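Local structure of MgGH51 (Meripilus giganteus, 6ZPV) at residues Thr2-Lys7 and Leu566-Ser571; Phe224-Gly229 and Thr424-Glu429; Gly282-Met287 and Leu343-Val348; Leu524-Pro529 and Trp537-Ala542. The protein catalyses the hydrolysis of terminal alpha-L-arabinofuranoside residues, probably releasing arabinose from plant cell-wall polysaccharides. All coordinates share one frame; numbering follows the deposited sequence. Where two conformers were deposited one is given.

Contact 1. Residues Thr2-Lys7 and Leu566-Ser571; sequences TVTVNK and LTQFNS
Q568 reaches across to K7 from a type I beta turn, L566 to F569. The turn follows strand 560-565 in the C-terminal beta domain, and strand 2-4 runs parallel beside that strand. Q568 CG is anti to its carbonyl carbon (chi1 -69°), and the chain beyond is extended. This carries the amide to the backbone of segment 2-7. There K7 N donates to Q568 OE1 at 3.0 Å, from above the amide plane and nearly straight (164°). The side chains of K7 and Q568 cross at about a right angle. The N6 and Q568 amides are steeply turned, their planes 73° apart. Water 2 donates to both N6 OD1 and Q568 OE1, while N6 OD1 also accepts from N8 N. The F569 ring takes K7 CA over one face, 4.0 Å from its centroid. V5 CG1 meets the ring edge, 3.8 Å from F569 CE1. The other V5 branch lies alongside L566, and V5 CG2 is 3.8 Å from L566 CD1. With an alanine in place of Q568, K7 N would probably lose its acceptor and water 2 one of its partners. Water 1 donates to V5 O at 2.7 Å and accepts from Q568 N at 2.9 Å.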
loop_
_atom_site.group_PDB
_atom_site.type_symbol
_atom_site.label_atom_id
_atom_site.label_comp_id
_atom_site.label_asym_id
_atom_site.label_seq_id
_atom_site.Cartn_x
_atom_site.Cartn_y
_atom_site.Cartn_z
ATOM N N THR A 2 -40.393 -1.259 0.347
ATOM C CA THR A 2 -40.446 0.100 0.923
ATOM C C THR A 2 -39.355 0.298 1.970
ATOM O O THR A 2 -39.241 -0.558 2.862
ATOM C CB THR A 2 -41.806 0.350 1.541
ATOM O OG1 THR A 2 -42.787 0.308 0.511
ATOM C CG2 THR A 2 -41.844 1.688 2.259
ATOM N N VAL A 3 -38.572 1.324 1.826
ATOM C CA VAL A 3 -37.532 1.674 2.806
ATOM C C VAL A 3 -37.905 2.978 3.461
ATOM O O VAL A 3 -37.865 4.046 2.808
ATOM C CB VAL A 3 -36.152 1.774 2.149
ATOM C CG1 VAL A 3 -35.118 2.117 3.177
ATOM C CG2 VAL A 3 -35.777 0.483 1.461
ATOM N N THR A 4 -38.316 2.908 4.724
ATOM C CA THR A 4 -38.683 4.093 5.492
ATOM C C THR A 4 -37.440 4.590 6.206
ATOM O O THR A 4 -36.800 3.797 6.936
ATOM C CB THR A 4 -39.818 3.753 6.452
ATOM O OG1 THR A 4 -40.965 3.369 5.682
ATOM C CG2 THR A 4 -40.190 4.941 7.326
ATOM N N VAL A 5 -37.145 5.877 6.107
ATOM C CA VAL A 5 -35.933 6.493 6.676
ATOM C C VAL A 5 -36.312 7.251 7.927
ATOM O O VAL A 5 -37.192 8.134 7.866
ATOM C CB VAL A 5 -35.255 7.400 5.648
ATOM C CG1 VAL A 5 -33.971 7.912 6.238
ATOM C CG2 VAL A 5 -35.031 6.625 4.341
ATOM N N ASN A 6 -35.698 6.943 9.049
ATOM C CA ASN A 6 -35.941 7.696 10.289
ATOM C C ASN A 6 -35.256 9.047 10.195
ATOM O O ASN A 6 -34.058 9.132 9.825
ATOM C CB ASN A 6 -35.402 6.875 11.462
ATOM C CG ASN A 6 -35.931 7.259 12.822
ATOM O OD1 ASN A 6 -36.023 8.438 13.164
ATOM N ND2 ASN A 6 -36.210 6.206 13.584
ATOM N N LYS A 7 -35.968 10.107 10.571
ATOM C CA LYS A 7 -35.386 11.449 10.604
ATOM C C LYS A 7 -34.385 11.620 11.744
ATOM O O LYS A 7 -33.643 12.596 11.720
ATOM C CB LYS A 7 -36.441 12.542 10.705
ATOM C CG LYS A 7 -37.196 12.560 12.028
ATOM C CD LYS A 7 -38.143 13.755 12.216
ATOM C CE LYS A 7 -39.054 13.598 13.411
ATOM N NZ LYS A 7 -38.279 13.557 14.675
ATOM N N LEU A 566 -39.247 9.244 2.879
ATOM C CA LEU A 566 -38.554 10.282 3.668
ATOM C C LEU A 566 -39.587 11.289 4.183
ATOM O O LEU A 566 -39.210 12.475 4.510
ATOM C CB LEU A 566 -37.474 10.960 2.841
ATOM C CG LEU A 566 -36.176 10.144 2.655
ATOM C CD1 LEU A 566 -36.350 9.021 1.693
ATOM C CD2 LEU A 566 -35.064 11.019 2.255
ATOM N N THR A 567 -40.837 10.863 4.369
ATOM C CA THR A 567 -41.889 11.798 4.804
ATOM C C THR A 567 -41.699 12.266 6.257
ATOM O O THR A 567 -42.348 13.249 6.624
ATOM C CB THR A 567 -43.238 11.119 4.640
ATOM O OG1 THR A 567 -43.288 9.925 5.381
ATOM C CG2 THR A 567 -43.544 10.887 3.174
ATOM N N GLN A 568 -40.861 11.629 7.068
ATOM C CA GLN A 568 -40.617 12.126 8.436
ATOM C C GLN A 568 -39.871 13.461 8.416
ATOM O O GLN A 568 -39.914 14.214 9.410
ATOM C CB GLN A 568 -39.804 11.121 9.268
ATOM C CG GLN A 568 -40.610 9.868 9.580
ATOM C CD GLN A 568 -39.783 8.873 10.351
ATOM O OE1 GLN A 568 -38.820 9.263 11.064
ATOM N NE2 GLN A 568 -40.169 7.601 10.226
ATOM N N PHE A 569 -39.077 13.702 7.390
ATOM C CA PHE A 569 -38.244 14.916 7.318
ATOM C C PHE A 569 -39.120 16.153 7.091
ATOM O O PHE A 569 -40.251 16.098 6.560
ATOM C CB PHE A 569 -37.187 14.784 6.223
ATOM C CG PHE A 569 -36.143 13.706 6.486
ATOM C CD1 PHE A 569 -36.357 12.354 6.199
ATOM C CD2 PHE A 569 -35.005 14.011 7.156
ATOM C CE1 PHE A 569 -35.467 11.365 6.538
ATOM C CE2 PHE A 569 -34.056 13.014 7.444
ATOM C CZ PHE A 569 -34.291 11.691 7.098
ATOM N N ASN A 570 -38.599 17.292 7.490
ATOM C CA ASN A 570 -39.197 18.610 7.172
ATOM C C ASN A 570 -39.128 18.897 5.676
ATOM O O ASN A 570 -40.162 19.348 5.074
ATOM C CB ASN A 570 -38.491 19.713 7.934
ATOM C CG ASN A 570 -38.694 19.535 9.411
ATOM O OD1 ASN A 570 -39.829 19.473 9.848
ATOM N ND2 ASN A 570 -37.621 19.397 10.164
ATOM N N SER A 571 -37.963 18.728 5.105
ATOM C CA SER A 571 -37.736 19.008 3.670
ATOM C C SER A 571 -36.822 17.972 3.065
ATOM O O SER A 571 -35.854 17.506 3.759
ATOM C CB SER A 571 -37.218 20.345 3.449
ATOM O OG SER A 571 -35.996 20.516 4.093
HETATM O O HOH W 1 -39.426 9.122 6.662
HETATM O O HOH W 2 -38.783 8.830 13.795
#

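Contact 2. Residues Phe224-Gly229 and Thr424-Glu429; sequences FFRFPG and TYFEGE
R226 runs along the F426 ring before its tip meets E429. Its CG is anti to the backbone N (chi1 -177°), and the chain stays extended to NE. R226 CB lies at the F426 edge, in the ring plane, 4.0 Å from F426 CZ. R226 CG comes 3.9 Å from the same F426 CZ. R226 CD is nearer still, 3.6 Å from F426 CE2. R226 NE turns to another partner, the carboxylate of E347, in a salt bridge. R226 NH1 ends the path with a salt bridge to E429 OE2, 2.8 Å long and 167° at the hydrogen. That oxygen lies in the guanidinium plane and uses its anti lone pair. Bonds to two carboxylates hold the guanidinium against rotation, and its plane stands almost perpendicular to the F426 ring. E429 OE1 is taken by Y402 OH and by a bound glycerol. F426 also turns an edge to the face of F224, centroids 5.5 Å apart, in an offset edge-to-face pair. Strands 224-227 and 424-432 are second and seventh in the sheet order. Charged side chains meeting inside, toward the C-terminal strand ends, are typical of the (beta/alpha)8 barrel of GH51 enzymes, whose active site opens there.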
loop_
_atom_site.group_PDB
_atom_site.type_symbol
_atom_site.label_atom_id
_atom_site.label_comp_id
_atom_site.label_asym_id
_atom_site.label_seq_id
_atom_site.Cartn_x
_atom_site.Cartn_y
_atom_site.Cartn_z
ATOM N N PHE A 224 -7.662 6.587 6.840
ATOM C CA PHE A 224 -6.548 5.993 7.582
ATOM C C PHE A 224 -5.761 5.103 6.646
ATOM O O PHE A 224 -6.192 4.710 5.564
ATOM C CB PHE A 224 -7.022 5.171 8.783
ATOM C CG PHE A 224 -7.768 3.910 8.447
ATOM C CD1 PHE A 224 -7.096 2.739 8.065
ATOM C CD2 PHE A 224 -9.155 3.886 8.430
ATOM C CE1 PHE A 224 -7.752 1.610 7.673
ATOM C CE2 PHE A 224 -9.827 2.733 8.063
ATOM C CZ PHE A 224 -9.140 1.605 7.679
ATOM N N PHE A 225 -4.569 4.767 7.107
ATOM C CA PHE A 225 -3.618 3.901 6.389
ATOM C C PHE A 225 -3.001 2.940 7.409
ATOM O O PHE A 225 -2.224 3.366 8.292
ATOM C CB PHE A 225 -2.559 4.775 5.702
ATOM C CG PHE A 225 -1.678 4.107 4.689
ATOM C CD1 PHE A 225 -0.546 3.386 5.054
ATOM C CD2 PHE A 225 -1.898 4.244 3.345
ATOM C CE1 PHE A 225 0.349 2.913 4.104
ATOM C CE2 PHE A 225 -1.015 3.787 2.392
ATOM C CZ PHE A 225 0.135 3.115 2.780
ATOM N N ARG A 226 -3.349 1.669 7.329
ATOM C CA ARG A 226 -2.808 0.597 8.208
ATOM C C ARG A 226 -1.494 0.111 7.599
ATOM O O ARG A 226 -1.435 -0.197 6.379
ATOM C CB ARG A 226 -3.815 -0.554 8.318
ATOM C CG ARG A 226 -3.383 -1.648 9.247
ATOM C CD ARG A 226 -4.114 -2.961 8.985
ATOM N NE ARG A 226 -3.669 -4.048 9.856
ATOM C CZ ARG A 226 -3.632 -5.334 9.497
ATOM N NH1 ARG A 226 -4.153 -5.722 8.323
ATOM N NH2 ARG A 226 -3.049 -6.211 10.299
ATOM N N PHE A 227 -0.413 0.038 8.375
ATOM C CA PHE A 227 0.916 -0.286 7.825
ATOM C C PHE A 227 1.823 -0.636 8.976
ATOM O O PHE A 227 1.529 -0.248 10.131
ATOM C CB PHE A 227 1.469 0.912 7.045
ATOM C CG PHE A 227 2.105 1.983 7.903
ATOM C CD1 PHE A 227 1.350 2.735 8.757
ATOM C CD2 PHE A 227 3.488 2.105 7.924
ATOM C CE1 PHE A 227 1.952 3.618 9.626
ATOM C CE2 PHE A 227 4.079 2.993 8.783
ATOM C CZ PHE A 227 3.320 3.740 9.660
ATOM N N PRO A 228 2.996 -1.271 8.770
ATOM C CA PRO A 228 3.525 -1.774 7.494
ATOM C C PRO A 228 3.125 -3.211 7.189
ATOM O O PRO A 228 3.620 -3.800 6.207
ATOM C CB PRO A 228 5.027 -1.647 7.681
ATOM C CG PRO A 228 5.208 -1.980 9.146
ATOM C CD PRO A 228 4.035 -1.290 9.810
ATOM N N GLY A 229 2.212 -3.785 7.963
ATOM C CA GLY A 229 1.643 -5.080 7.650
ATOM C C GLY A 229 0.741 -5.522 8.767
ATOM O O GLY A 229 0.649 -4.855 9.804
ATOM N N THR A 424 -14.414 -1.562 20.271
ATOM C CA THR A 424 -14.596 -1.233 18.874
ATOM C C THR A 424 -13.815 -2.224 18.007
ATOM O O THR A 424 -12.851 -2.840 18.439
ATOM C CB THR A 424 -14.227 0.223 18.596
ATOM O OG1 THR A 424 -12.854 0.430 18.898
ATOM C CG2 THR A 424 -15.088 1.210 19.312
ATOM N N TYR A 425 -14.237 -2.323 16.757
ATOM C CA TYR A 425 -13.774 -3.346 15.820
ATOM C C TYR A 425 -13.244 -2.709 14.556
ATOM O O TYR A 425 -13.895 -1.792 13.988
ATOM C CB TYR A 425 -14.873 -4.367 15.560
ATOM C CG TYR A 425 -15.261 -5.132 16.802
ATOM C CD1 TYR A 425 -14.553 -6.252 17.204
ATOM C CD2 TYR A 425 -16.229 -4.679 17.688
ATOM C CE1 TYR A 425 -14.834 -6.912 18.384
ATOM C CE2 TYR A 425 -16.529 -5.316 18.897
ATOM C CZ TYR A 425 -15.814 -6.454 19.240
ATOM O OH TYR A 425 -16.067 -7.142 20.392
ATOM N N PHE A 426 -12.110 -3.192 14.125
ATOM C CA PHE A 426 -11.434 -2.751 12.887
ATOM C C PHE A 426 -11.493 -3.933 11.925
ATOM O O PHE A 426 -10.953 -5.007 12.225
ATOM C CB PHE A 426 -9.976 -2.476 13.246
ATOM C CG PHE A 426 -9.022 -2.151 12.128
ATOM C CD1 PHE A 426 -9.453 -1.577 10.966
ATOM C CD2 PHE A 426 -7.653 -2.383 12.284
ATOM C CE1 PHE A 426 -8.557 -1.214 9.965
ATOM C CE2 PHE A 426 -6.741 -2.014 11.300
ATOM C CZ PHE A 426 -7.212 -1.409 10.145
ATOM N N GLU A 427 -12.172 -3.794 10.776
ATOM C CA GLU A 427 -12.161 -4.830 9.746
ATOM C C GLU A 427 -10.920 -4.568 8.884
ATOM O O GLU A 427 -11.021 -3.953 7.801
ATOM C CB GLU A 427 -13.456 -4.812 8.947
ATOM C CG GLU A 427 -13.680 -6.111 8.198
ATOM C CD GLU A 427 -14.334 -7.225 8.981
ATOM O OE1 GLU A 427 -14.760 -7.027 10.124
ATOM O OE2 GLU A 427 -14.443 -8.374 8.397
ATOM N N GLY A 428 -9.745 -4.955 9.412
ATOM C CA GLY A 428 -8.490 -4.481 8.842
ATOM C C GLY A 428 -8.072 -5.120 7.553
ATOM O O GLY A 428 -7.175 -4.610 6.867
ATOM N N GLU A 429 -8.672 -6.282 7.221
ATOM C CA GLU A 429 -8.496 -6.892 5.905
ATOM C C GLU A 429 -9.826 -7.572 5.572
ATOM O O GLU A 429 -10.286 -8.435 6.330
ATOM C CB GLU A 429 -7.412 -7.999 5.913
ATOM C CG GLU A 429 -6.024 -7.487 6.283
ATOM C CD GLU A 429 -4.935 -8.527 6.406
ATOM O OE1 GLU A 429 -5.046 -9.616 5.738
ATOM O OE2 GLU A 429 -3.990 -8.303 7.194
#

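Contact 3. Residues Gly282-Met287 and Leu343-Val348. With SO4 (sulfate ion), chain R.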
loop_
_atom_site.group_PDB
_atom_site.type_symbol
_atom_site.label_atom_id
_atom_site.label_comp_id
_atom_site.label_asym_id
_atom_site.label_seq_id
_atom_site.Cartn_x
_atom_site.Cartn_y
_atom_site.Cartn_z
ATOM N N GLY A 282 -4.018 13.781 4.222
ATOM C CA GLY A 282 -4.980 13.854 5.343
ATOM C C GLY A 282 -5.365 12.532 5.950
ATOM O O GLY A 282 -6.291 12.520 6.740
ATOM N N MET A 283 -4.666 11.451 5.630
ATOM C CA MET A 283 -4.902 10.176 6.310
ATOM C C MET A 283 -4.227 10.165 7.682
ATOM O O MET A 283 -3.211 10.836 7.847
ATOM C CB MET A 283 -4.334 8.999 5.506
ATOM C CG MET A 283 -5.074 8.733 4.208
ATOM S SD MET A 283 -4.537 7.238 3.357
ATOM C CE MET A 283 -3.905 7.936 1.840
ATOM N N GLU A 284 -4.756 9.382 8.597
ATOM C CA GLU A 284 -4.056 9.100 9.840
ATOM C C GLU A 284 -3.607 7.645 9.863
ATOM O O GLU A 284 -4.218 6.753 9.247
ATOM C CB GLU A 284 -4.899 9.391 11.064
ATOM C CG GLU A 284 -6.090 8.476 11.291
ATOM C CD GLU A 284 -6.869 8.908 12.525
ATOM O OE1 GLU A 284 -7.984 9.459 12.359
ATOM O OE2 GLU A 284 -6.340 8.729 13.638
ATOM N N PRO A 285 -2.490 7.343 10.557
ATOM C CA PRO A 285 -2.004 5.968 10.602
ATOM C C PRO A 285 -2.786 5.083 11.546
ATOM O O PRO A 285 -3.193 5.477 12.615
ATOM C CB PRO A 285 -0.551 6.127 11.117
ATOM C CG PRO A 285 -0.604 7.404 11.903
ATOM C CD PRO A 285 -1.560 8.310 11.177
ATOM N N ILE A 286 -2.833 3.788 11.149
ATOM C CA ILE A 286 -3.023 2.680 12.103
ATOM C C ILE A 286 -1.717 1.912 12.022
ATOM O O ILE A 286 -1.506 1.160 11.066
ATOM C CB ILE A 286 -4.276 1.869 11.828
ATOM C CG1 ILE A 286 -5.536 2.721 11.923
ATOM C CG2 ILE A 286 -4.308 0.681 12.795
ATOM C CD1 ILE A 286 -6.844 2.029 11.637
ATOM N N MET A 287 -0.796 2.186 12.946
ATOM C CA MET A 287 0.575 1.701 12.828
ATOM C C MET A 287 0.766 0.421 13.629
ATOM O O MET A 287 0.476 0.380 14.825
ATOM C CB MET A 287 1.547 2.762 13.308
ATOM C CG MET A 287 2.996 2.349 13.127
ATOM S SD MET A 287 4.216 3.599 13.565
ATOM C CE MET A 287 4.034 3.586 15.338
ATOM N N LEU A 343 -0.990 10.258 15.593
ATOM C CA LEU A 343 -1.007 8.781 15.817
ATOM C C LEU A 343 -1.978 8.494 16.960
ATOM O O LEU A 343 -1.697 8.799 18.108
ATOM C CB LEU A 343 0.376 8.237 16.159
ATOM C CG LEU A 343 0.441 6.760 16.440
ATOM C CD1 LEU A 343 0.136 5.904 15.232
ATOM C CD2 LEU A 343 1.803 6.380 17.024
ATOM N N ARG A 344 -3.117 7.888 16.643
ATOM C CA ARG A 344 -4.148 7.564 17.618
ATOM C C ARG A 344 -4.274 6.071 17.859
ATOM O O ARG A 344 -4.919 5.692 18.857
ATOM C CB ARG A 344 -5.517 8.127 17.192
ATOM C CG ARG A 344 -5.524 9.638 17.026
ATOM C CD ARG A 344 -6.912 10.198 17.019
ATOM N NE ARG A 344 -7.707 9.767 15.912
ATOM C CZ ARG A 344 -9.046 9.773 15.806
ATOM N NH1 ARG A 344 -9.634 9.408 14.688
ATOM N NH2 ARG A 344 -9.796 10.131 16.820
ATOM N N PHE A 345 -3.773 5.239 16.947
ATOM C CA PHE A 345 -4.057 3.789 16.927
ATOM C C PHE A 345 -2.737 3.034 16.640
ATOM O O PHE A 345 -2.083 3.333 15.649
ATOM C CB PHE A 345 -5.037 3.471 15.795
ATOM C CG PHE A 345 -6.368 4.172 15.864
ATOM C CD1 PHE A 345 -7.290 3.848 16.832
ATOM C CD2 PHE A 345 -6.624 5.218 15.022
ATOM C CE1 PHE A 345 -8.499 4.521 16.888
ATOM C CE2 PHE A 345 -7.817 5.931 15.139
ATOM C CZ PHE A 345 -8.759 5.570 16.050
ATOM N N VAL A 346 -2.464 2.033 17.464
ATOM C CA VAL A 346 -1.326 1.142 17.276
ATOM C C VAL A 346 -1.822 -0.296 17.346
ATOM O O VAL A 346 -2.575 -0.645 18.299
ATOM C CB VAL A 346 -0.168 1.395 18.267
ATOM C CG1 VAL A 346 0.827 0.255 18.278
ATOM C CG2 VAL A 346 0.470 2.739 17.971
ATOM N N GLU A 347 -1.422 -1.101 16.362
ATOM C CA GLU A 347 -1.818 -2.514 16.324
ATOM C C GLU A 347 -0.662 -3.376 16.830
ATOM O O GLU A 347 0.496 -3.193 16.417
ATOM C CB GLU A 347 -2.242 -2.887 14.886
ATOM C CG GLU A 347 -2.798 -4.293 14.763
ATOM C CD GLU A 347 -3.631 -4.528 13.528
ATOM O OE1 GLU A 347 -3.791 -3.597 12.727
ATOM O OE2 GLU A 347 -4.137 -5.711 13.388
ATOM N N VAL A 348 -0.974 -4.317 17.734
ATOM C CA VAL A 348 0.077 -5.087 18.425
ATOM C C VAL A 348 0.230 -6.415 17.676
ATOM O O VAL A 348 -0.539 -7.383 17.910
ATOM C CB VAL A 348 -0.273 -5.232 19.907
ATOM C CG1 VAL A 348 0.779 -6.068 20.635
ATOM C CG2 VAL A 348 -0.429 -3.859 20.537
HETATM S S SO4 R . -13.491 9.818 15.164
HETATM O O1 SO4 R . -12.604 9.238 14.133
HETATM O O2 SO4 R . -12.882 10.813 15.993
HETATM O O3 SO4 R . -13.925 8.673 16.052
HETATM O O4 SO4 R . -14.683 10.255 14.453
HETATM O O HOH W 3 -3.795 7.798 13.938
#
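Two torsions bring E284 and R344 together. E284 CG sits between its own backbone N and carbonyl carbon (chi1 68°), which aims the extended carboxylate at the other segment. R344 folds at chi3 (-64°) and presents the side of its guanidinium. The grip is side-on and two-pronged. R344 NE donates to E284 OE2 at 2.8 Å, almost perfectly straight (178°), on the syn lone pair. R344 NH1 donates to E284 OE1 at 2.9 Å, somewhat tilted. The two flat groups are nearly coplanar. R344 NH1 and NH2 also bind a sulfate, probably from the crystallisation liquor, which S15 OG holds too. E284 OE2 lies 3.5 Å from F345 CE2 and accepts from water 3. The same water donates to P285 O and accepts from R344 N, so it ties both backbones at the start of the strands. Further on, M287 N donates to F345 O at 3.2 Å. M287 O accepts from E347 N at 2.9 Å and is also approached by V346 CA at 3.1 Å, a CA-H...O contact. I286 and F345 share one face of the sheet, where I286 CG1 packs 4.0 Å from F345 CB. M287 and V346 share the other. L343 CD1 touches P285 CG at 3.7 Å and also meets M287 CB. M287 and L343 both reach helix 306-320. Strands 284-289 and 345-348 are parallel neighbours, third and fourth in the sheet order. With helices 306-320 and 327-334 between them in sequence, they form a beta-alpha-beta crossover of the (beta/alpha)8 barrel.

Contact 4. Residues Leu524-Pro529 and Trp537-Ala542; sequences LPSTLP and WSITRA. With ACT (acetate ion), chain S.
The indole of W537 meets P529 over one face and two oxygens at its edge. P529 CG sits above the six-membered ring, 3.8 Å from its centroid and 11° off the normal, a CH-pi contact. At the edge, S526 OG lies in the ring plane, and W537 NE1 reaches it by a weak bond of 3.2 Å. The stronger partner is T527 O, which accepts from W537 NE1 at 2.8 Å. That bond is bent at the hydrogen (134°), and its acceptor is tilted from the ring plane. W537 CG lies between its backbone N and carbonyl carbon (chi1 54°), which turns the indole toward segment 524-529. Further along the strand, L524 N donates to I539 O at 3.0 Å. L524 CD1 packs against both I539 CG2, at 4.0 Å, and R541 CB, at 3.9 Å. Between the two ends, water 4 joins L524 O, S526 OG and I539 N. T527 OG1 donates to an acetate, probably from the crystallisation liquor, at 2.8 Å, and bonds T4 N. A phenylalanine in place of W537 would lack NE1, and T527 O would probably be left without its donor. W537 N is buried here with no partner. The segments run antiparallel in the C-terminal beta domain. One indole N-H shared between two acceptors, neither bond straight, suggests that ring packing and polar bonds together hold the indole.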
loop_
_atom_site.group_PDB
_atom_site.type_symbol
_atom_site.label_atom_id
_atom_site.label_comp_id
_atom_site.label_asym_id
_atom_site.label_seq_id
_atom_site.Cartn_x
_atom_site.Cartn_y
_atom_site.Cartn_z
ATOM N N LEU A 524 -28.514 7.327 9.820
ATOM C CA LEU A 524 -29.996 7.424 9.832
ATOM C C LEU A 524 -30.575 6.009 9.739
ATOM O O LEU A 524 -30.481 5.355 8.703
ATOM C CB LEU A 524 -30.491 8.269 8.653
ATOM C CG LEU A 524 -30.120 9.715 8.670
ATOM C CD1 LEU A 524 -30.641 10.400 7.445
ATOM C CD2 LEU A 524 -30.706 10.455 9.900
ATOM N N PRO A 525 -31.190 5.505 10.836
ATOM C CA PRO A 525 -31.787 4.176 10.752
ATOM C C PRO A 525 -32.857 4.126 9.646
ATOM O O PRO A 525 -33.525 5.145 9.352
ATOM C CB PRO A 525 -32.424 3.925 12.135
ATOM C CG PRO A 525 -31.803 4.956 13.029
ATOM C CD PRO A 525 -31.349 6.124 12.165
ATOM N N SER A 526 -33.029 2.940 9.104
ATOM C CA SER A 526 -34.021 2.697 8.047
ATOM C C SER A 526 -34.558 1.299 8.230
ATOM O O SER A 526 -33.988 0.462 8.966
ATOM C CB SER A 526 -33.430 2.927 6.671
ATOM O OG SER A 526 -32.361 2.014 6.405
ATOM N N THR A 527 -35.633 0.984 7.500
ATOM C CA THR A 527 -36.066 -0.401 7.359
ATOM C C THR A 527 -34.867 -1.317 7.203
ATOM O O THR A 527 -34.008 -1.036 6.358
ATOM C CB THR A 527 -36.971 -0.511 6.135
ATOM O OG1 THR A 527 -38.020 0.473 6.198
ATOM C CG2 THR A 527 -37.550 -1.892 5.932
ATOM N N LEU A 528 -34.817 -2.414 7.935
ATOM C CA LEU A 528 -33.686 -3.325 7.812
ATOM C C LEU A 528 -33.765 -4.139 6.537
ATOM O O LEU A 528 -34.827 -4.683 6.204
ATOM C CB LEU A 528 -33.595 -4.258 9.020
ATOM C CG LEU A 528 -33.210 -3.629 10.341
ATOM C CD1 LEU A 528 -33.422 -4.606 11.502
ATOM C CD2 LEU A 528 -31.804 -3.117 10.358
ATOM N N PRO A 529 -32.631 -4.331 5.835
ATOM C CA PRO A 529 -32.574 -5.356 4.808
ATOM C C PRO A 529 -32.912 -6.739 5.346
ATOM O O PRO A 529 -32.791 -6.990 6.553
ATOM C CB PRO A 529 -31.093 -5.331 4.337
ATOM C CG PRO A 529 -30.658 -3.902 4.667
ATOM C CD PRO A 529 -31.352 -3.613 5.978
ATOM N N TRP A 537 -28.784 -1.817 2.048
ATOM C CA TRP A 537 -28.614 -0.363 1.944
ATOM C C TRP A 537 -28.168 0.178 3.293
ATOM O O TRP A 537 -28.330 -0.476 4.338
ATOM C CB TRP A 537 -29.949 0.300 1.501
ATOM C CG TRP A 537 -31.104 -0.063 2.359
ATOM C CD1 TRP A 537 -31.484 0.530 3.542
ATOM C CD2 TRP A 537 -32.026 -1.167 2.146
ATOM N NE1 TRP A 537 -32.550 -0.145 4.078
ATOM C CE2 TRP A 537 -32.899 -1.181 3.232
ATOM C CE3 TRP A 537 -32.137 -2.129 1.160
ATOM C CZ2 TRP A 537 -33.909 -2.148 3.361
ATOM C CZ3 TRP A 537 -33.143 -3.043 1.267
ATOM C CH2 TRP A 537 -34.022 -3.056 2.357
ATOM N N SER A 538 -27.659 1.406 3.268
ATOM C CA SER A 538 -27.258 2.159 4.475
ATOM C C SER A 538 -27.355 3.646 4.148
ATOM O O SER A 538 -26.931 4.065 3.054
ATOM C CB SER A 538 -25.851 1.773 4.912
ATOM O OG SER A 538 -25.435 2.546 6.029
ATOM N N ILE A 539 -27.892 4.429 5.085
ATOM C CA ILE A 539 -28.180 5.855 4.871
ATOM C C ILE A 539 -27.436 6.635 5.945
ATOM O O ILE A 539 -27.596 6.387 7.153
ATOM C CB ILE A 539 -29.680 6.146 4.873
ATOM C CG1 ILE A 539 -30.385 5.243 3.851
ATOM C CG2 ILE A 539 -29.903 7.598 4.616
ATOM C CD1 ILE A 539 -31.875 5.317 3.810
ATOM N N THR A 540 -26.678 7.629 5.503
ATOM C CA THR A 540 -25.983 8.568 6.388
ATOM C C THR A 540 -26.234 9.993 5.962
ATOM O O THR A 540 -26.738 10.213 4.842
ATOM C CB THR A 540 -24.457 8.280 6.472
ATOM O OG1 THR A 540 -23.886 8.474 5.175
ATOM C CG2 THR A 540 -24.182 6.886 7.002
ATOM N N ARG A 541 -25.905 10.929 6.822
ATOM C CA ARG A 541 -26.185 12.367 6.599
ATOM C C ARG A 541 -25.009 13.206 7.099
ATOM O O ARG A 541 -24.524 12.931 8.196
ATOM C CB ARG A 541 -27.525 12.714 7.266
ATOM C CG ARG A 541 -27.990 14.153 7.089
ATOM C CD ARG A 541 -29.412 14.354 7.631
ATOM N NE ARG A 541 -29.917 15.711 7.511
ATOM C CZ ARG A 541 -29.644 16.717 8.358
ATOM N NH1 ARG A 541 -28.867 16.524 9.431
ATOM N NH2 ARG A 541 -30.104 17.945 8.107
ATOM N N ALA A 542 -24.647 14.214 6.338
ATOM C CA ALA A 542 -23.686 15.224 6.771
ATOM C C ALA A 542 -24.406 16.269 7.624
ATOM O O ALA A 542 -25.296 16.992 7.131
ATOM C CB ALA A 542 -23.056 15.828 5.566
HETATM C C ACT S . -40.139 -1.335 8.395
HETATM O O ACT S . -39.549 -2.185 9.283
HETATM O OXT ACT S . -39.847 -0.083 8.215
HETATM C CH3 ACT S . -41.198 -1.905 7.386
HETATM O O HOH W 4 -29.906 3.255 7.065
#

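In the fold
The four contacts form two pairs. Contacts 2 and 3 lie in the barrel, their centres 8 Å apart. Strands 224-227 and 284-289 are neighbours there, and R226 NE binds E347 OE1 at 2.9 Å. This cluster lies close to the bound glycerol, consistent with the active-site end of the barrel. Contacts 1 and 4 lie in the C-terminal beta domain, their centres 10 Å apart. N6 N and P525 O, at 2.8 Å, link them, and V5 packs on I539. The pairs do not touch: nearest atoms of contacts 2 and 4 are about 14 Å apart, and those of contacts 1 and 2 about 22 Å.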